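Local coordinates for protein phosphoheptose isomerase (Neisseria gonorrhoeae, PDB 5I01) that probably catalyses the zinc-dependent isomerisation of sedoheptulose 7-phosphate to D-glycero-D-manno-heptose 7-phosphate, the first step of heptose biosynthesis, at residues S89-I94 and S105-A110; M142-L147 and A157-T162. The protein carries 1 engineered substitution. All coordinates share one frame; numbering follows the deposited sequence.

Contact 1. Residues S89-I94 and S105-A110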
# COMPACT_ATOMS: atom_id res chain seq x y z
N SER A 89 2.24 -5.22 -5.36
CA SER A 89 2.71 -6.00 -6.51
C SER A 89 3.35 -7.31 -6.07
O SER A 89 3.15 -8.33 -6.73
CB SER A 89 3.64 -5.18 -7.39
OG SER A 89 2.92 -4.12 -8.02
N ALA A 90 4.07 -7.30 -4.95
CA ALA A 90 4.68 -8.51 -4.38
C ALA A 90 3.66 -9.43 -3.75
O ALA A 90 3.71 -10.63 -3.96
CB ALA A 90 5.73 -8.14 -3.34
N LEU A 91 2.75 -8.88 -2.97
CA LEU A 91 1.68 -9.68 -2.37
C LEU A 91 0.83 -10.38 -3.45
O LEU A 91 0.61 -11.60 -3.38
CB LEU A 91 0.79 -8.81 -1.45
CG LEU A 91 1.41 -8.29 -0.15
CD1 LEU A 91 0.50 -7.26 0.48
CD2 LEU A 91 1.68 -9.38 0.86
N THR A 92 0.36 -9.63 -4.45
CA THR A 92 -0.49 -10.20 -5.50
C THR A 92 0.26 -11.11 -6.47
O THR A 92 -0.31 -12.07 -6.97
CB THR A 92 -1.30 -9.13 -6.28
OG1 THR A 92 -0.42 -8.19 -6.92
CG2 THR A 92 -2.27 -8.39 -5.34
N ALA A 93 1.52 -10.83 -6.73
CA ALA A 93 2.32 -11.69 -7.61
C ALA A 93 2.52 -13.05 -6.97
O ALA A 93 2.31 -14.06 -7.61
CB ALA A 93 3.67 -11.05 -7.92
N ILE A 94 2.91 -13.06 -5.70
CA ILE A 94 3.26 -14.29 -5.00
C ILE A 94 2.00 -15.10 -4.71
O ILE A 94 1.99 -16.31 -4.90
CB ILE A 94 4.07 -14.01 -3.72
CG1 ILE A 94 5.41 -13.35 -4.08
CG2 ILE A 94 4.30 -15.29 -2.92
CD1 ILE A 94 6.09 -12.64 -2.93
N SER A 105 7.15 -15.34 3.54
CA SER A 105 8.36 -16.16 3.46
C SER A 105 9.27 -15.85 2.26
O SER A 105 10.48 -16.01 2.37
CB SER A 105 8.01 -17.65 3.48
OG SER A 105 7.56 -18.08 2.20
N LYS A 106 8.72 -15.43 1.12
CA LYS A 106 9.55 -15.07 -0.05
C LYS A 106 10.26 -13.73 0.12
O LYS A 106 11.41 -13.56 -0.31
CB LYS A 106 8.72 -15.08 -1.34
CG LYS A 106 8.35 -16.48 -1.81
CD LYS A 106 7.92 -16.51 -3.27
CE LYS A 106 9.10 -16.42 -4.24
NZ LYS A 106 9.97 -17.63 -4.22
N GLN A 107 9.59 -12.76 0.73
CA GLN A 107 10.22 -11.48 1.04
C GLN A 107 11.31 -11.59 2.11
O GLN A 107 12.28 -10.83 2.09
CB GLN A 107 9.16 -10.45 1.45
CG GLN A 107 8.19 -10.10 0.34
CD GLN A 107 7.18 -9.08 0.79
OE1 GLN A 107 7.48 -7.88 0.91
NE2 GLN A 107 5.96 -9.54 1.05
N VAL A 108 11.14 -12.54 3.04
CA VAL A 108 12.16 -12.81 4.07
C VAL A 108 13.41 -13.38 3.39
O VAL A 108 14.51 -12.94 3.69
CB VAL A 108 11.65 -13.76 5.17
CG1 VAL A 108 12.77 -14.17 6.12
CG2 VAL A 108 10.52 -13.11 5.97
N ARG A 109 13.22 -14.34 2.48
CA ARG A 109 14.33 -14.86 1.66
C ARG A 109 15.01 -13.79 0.78
O ARG A 109 16.21 -13.85 0.59
CB ARG A 109 13.90 -16.07 0.81
CG ARG A 109 13.89 -17.39 1.56
CD ARG A 109 13.79 -18.60 0.64
NE ARG A 109 12.44 -18.77 0.09
CZ ARG A 109 11.38 -19.29 0.73
NH1 ARG A 109 11.47 -19.72 2.00
NH2 ARG A 109 10.21 -19.38 0.10
N ALA A 110 14.26 -12.82 0.28
CA ALA A 110 14.84 -11.67 -0.44
C ALA A 110 15.67 -10.75 0.47
O ALA A 110 16.86 -10.56 0.23
CB ALA A 110 13.75 -10.86 -1.12
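Ile-94 lays its branched side chain across the aliphatic part of Lys-106. Its CG2 meets Lys-106 CD at 3.8 Å, and its CD1 reaches Lys-106 CB at 3.9 Å. Because Ile-94 CG1 is anti to the carbonyl carbon (chi1 -64°), the ethyl arm and the methyl CG2 both come against the lysine. Beyond CD the lysine bends at chi3 and chi4, which carries NZ away from helix 88-97 to a salt bridge with Glu-78 of the second subunit; Lys-106 also makes a cation-pi contact with Tyr-98. The next residue, Gln-107, reaches the preceding turn of helix 88-97: its NE2 lies 4.3 Å from Leu-91 CD2, and its CD 4.5 Å from Ala-90 CB. No hydrogen bond crosses here; NE2 instead donates to the backbone oxygens of Val-103, which also touches Leu-91 and Ile-94, and of Leu-84, and these bonds hold the amide beside the apolar surface. The two helices follow strand 81-83 of the SIS fold, an alpha/beta sandwich built on a parallel sheet; the axes of the two segments come no closer than 11.2 Å and run 120° apart, so long side chains span the gap. On helix 88-97, Ser-89 OG and Thr-92 OG1 hydrogen-bond to Gly-55 of the third subunit, a predicted substrate-binding residue there.

Contact 2. Residues M142-L147 and A157-T162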
# COMPACT_ATOMS: atom_id res chain seq x y z
N MET A 142 18.01 -15.79 11.53
CA MET A 142 17.39 -14.59 12.11
C MET A 142 16.65 -15.01 13.37
O MET A 142 16.14 -16.13 13.46
CB MET A 142 16.37 -13.98 11.14
CG MET A 142 16.92 -13.44 9.83
SD MET A 142 15.59 -13.12 8.63
CE MET A 142 14.64 -11.85 9.46
N HIS A 143 16.55 -14.10 14.33
CA HIS A 143 15.77 -14.33 15.55
C HIS A 143 14.34 -13.87 15.32
O HIS A 143 14.09 -13.03 14.45
CB HIS A 143 16.40 -13.61 16.73
CG HIS A 143 17.87 -13.85 16.86
ND1 HIS A 143 18.41 -15.11 16.94
CD2 HIS A 143 18.92 -12.99 16.91
CE1 HIS A 143 19.73 -15.02 17.04
NE2 HIS A 143 20.06 -13.74 17.02
N VAL A 144 13.40 -14.42 16.08
CA VAL A 144 11.97 -14.16 15.85
C VAL A 144 11.32 -13.58 17.10
O VAL A 144 11.66 -13.98 18.22
CB VAL A 144 11.23 -15.45 15.38
CG1 VAL A 144 9.73 -15.21 15.18
CG2 VAL A 144 11.83 -15.92 14.07
N ILE A 145 10.43 -12.61 16.91
CA ILE A 145 9.57 -12.10 17.97
C ILE A 145 8.14 -12.31 17.50
O ILE A 145 7.69 -11.69 16.53
CB ILE A 145 9.82 -10.61 18.27
CG1 ILE A 145 11.25 -10.41 18.78
CG2 ILE A 145 8.81 -10.07 19.30
CD1 ILE A 145 11.72 -8.97 18.76
N ALA A 146 7.43 -13.21 18.17
CA ALA A 146 6.07 -13.55 17.81
C ALA A 146 5.10 -12.75 18.67
O ALA A 146 5.22 -12.77 19.90
CB ALA A 146 5.83 -15.04 17.99
N LEU A 147 4.18 -12.04 18.03
CA LEU A 147 3.05 -11.43 18.71
C LEU A 147 1.83 -12.30 18.41
O LEU A 147 1.30 -12.26 17.29
CB LEU A 147 2.84 -9.98 18.25
CG LEU A 147 3.76 -8.95 18.94
CD1 LEU A 147 5.22 -9.20 18.55
CD2 LEU A 147 3.39 -7.53 18.60
N ALA A 157 4.57 -22.93 19.63
CA ALA A 157 5.22 -24.26 19.60
C ALA A 157 6.53 -24.28 18.81
O ALA A 157 7.44 -25.03 19.16
CB ALA A 157 4.26 -25.31 19.05
N MET A 158 6.63 -23.44 17.79
CA MET A 158 7.72 -23.47 16.80
C MET A 158 9.00 -22.71 17.19
O MET A 158 10.01 -22.87 16.52
CB MET A 158 7.16 -22.88 15.49
CG MET A 158 7.83 -23.28 14.18
SD MET A 158 7.18 -22.40 12.73
CE MET A 158 5.51 -21.98 13.22
N LEU A 159 8.98 -21.92 18.26
CA LEU A 159 10.10 -21.00 18.57
C LEU A 159 11.35 -21.64 19.22
O LEU A 159 11.24 -22.48 20.11
CB LEU A 159 9.61 -19.86 19.47
CG LEU A 159 8.38 -19.04 19.05
CD1 LEU A 159 8.20 -17.87 20.00
CD2 LEU A 159 8.47 -18.55 17.61
N LYS A 160 12.53 -21.19 18.80
CA LYS A 160 13.79 -21.55 19.46
C LYS A 160 13.96 -20.80 20.79
O LYS A 160 13.24 -19.84 21.07
CB LYS A 160 14.99 -21.22 18.57
CG LYS A 160 15.01 -21.86 17.19
CD LYS A 160 16.34 -21.55 16.51
CE LYS A 160 16.41 -21.94 15.04
NZ LYS A 160 15.92 -23.33 14.77
N ASP A 161 14.92 -21.25 21.60
CA ASP A 161 15.32 -20.57 22.86
C ASP A 161 15.61 -19.08 22.69
O ASP A 161 15.26 -18.28 23.56
CB ASP A 161 16.61 -21.22 23.45
CG ASP A 161 16.31 -22.27 24.52
OD1 ASP A 161 15.51 -21.99 25.44
OD2 ASP A 161 16.92 -23.37 24.46
N THR A 162 16.27 -18.73 21.59
CA THR A 162 16.70 -17.36 21.30
C THR A 162 15.60 -16.42 20.75
O THR A 162 15.86 -15.25 20.49
CB THR A 162 17.88 -17.37 20.30
OG1 THR A 162 17.57 -18.24 19.21
CG2 THR A 162 19.14 -17.87 20.98
O HOH W 1 16.73 -17.05 17.07
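The imidazole of His-143 has water 1 at its edge, in the ring plane, 2.6 Å from ND1, while Thr-162 approaches the ring obliquely. Direct contact between the two residues is loose, ND1 standing 4.0 Å from Thr-162 OG1. The water closes the gap, for it also lies 2.6 Å from Thr-162 OG1. That hydroxyl sits between the backbone N and the carbonyl carbon (chi1 48°), the rotation that presents it to the water. Deeper in, Leu-159 turns both methyls to the strand: CD2 packs on Val-144 CG1 at 4.3 Å, and CD1 on Ala-146 CB at 4.2 Å. Val-144 and Ala-146, two residues apart on strand 143-149, both direct their side chains to this side, whereas Ile-145, on the other face of the strand, packs on helix 29-44. The contact lies within a beta-alpha-beta unit: 157-162 carries the chain from helix 153-158 toward strand 164-168, beside strand 143-149 in the parallel sheet. Asp-163 takes the backbone N-H groups of both Val-144 and Lys-160, tying the turn to the strand. With no direct hydrogen bond between the segments, the polar end depends on one bridging water, while Leu-159 makes the apolar contact.

Contact 1 is a helix-helix pairing buried in the assembly, with two other subunits touching it, whereas contact 2 joins a central-sheet strand to the connection leading to the outermost strand of this chain's sheet, 164-168, and runs out to the surface, untouched by other chains. No secondary-structure element is shared between them. Both use aliphatic packing without a direct hydrogen bond across, but their polar groups are satisfied differently: in contact 1 by loop carbonyls and a carboxylate of another chain, in contact 2 by a bridging water and a nearby aspartate. Their centres lie about 21 Å apart, yet they meet where Val-108 CG1 packs at 3.9 Å on Met-142 SD.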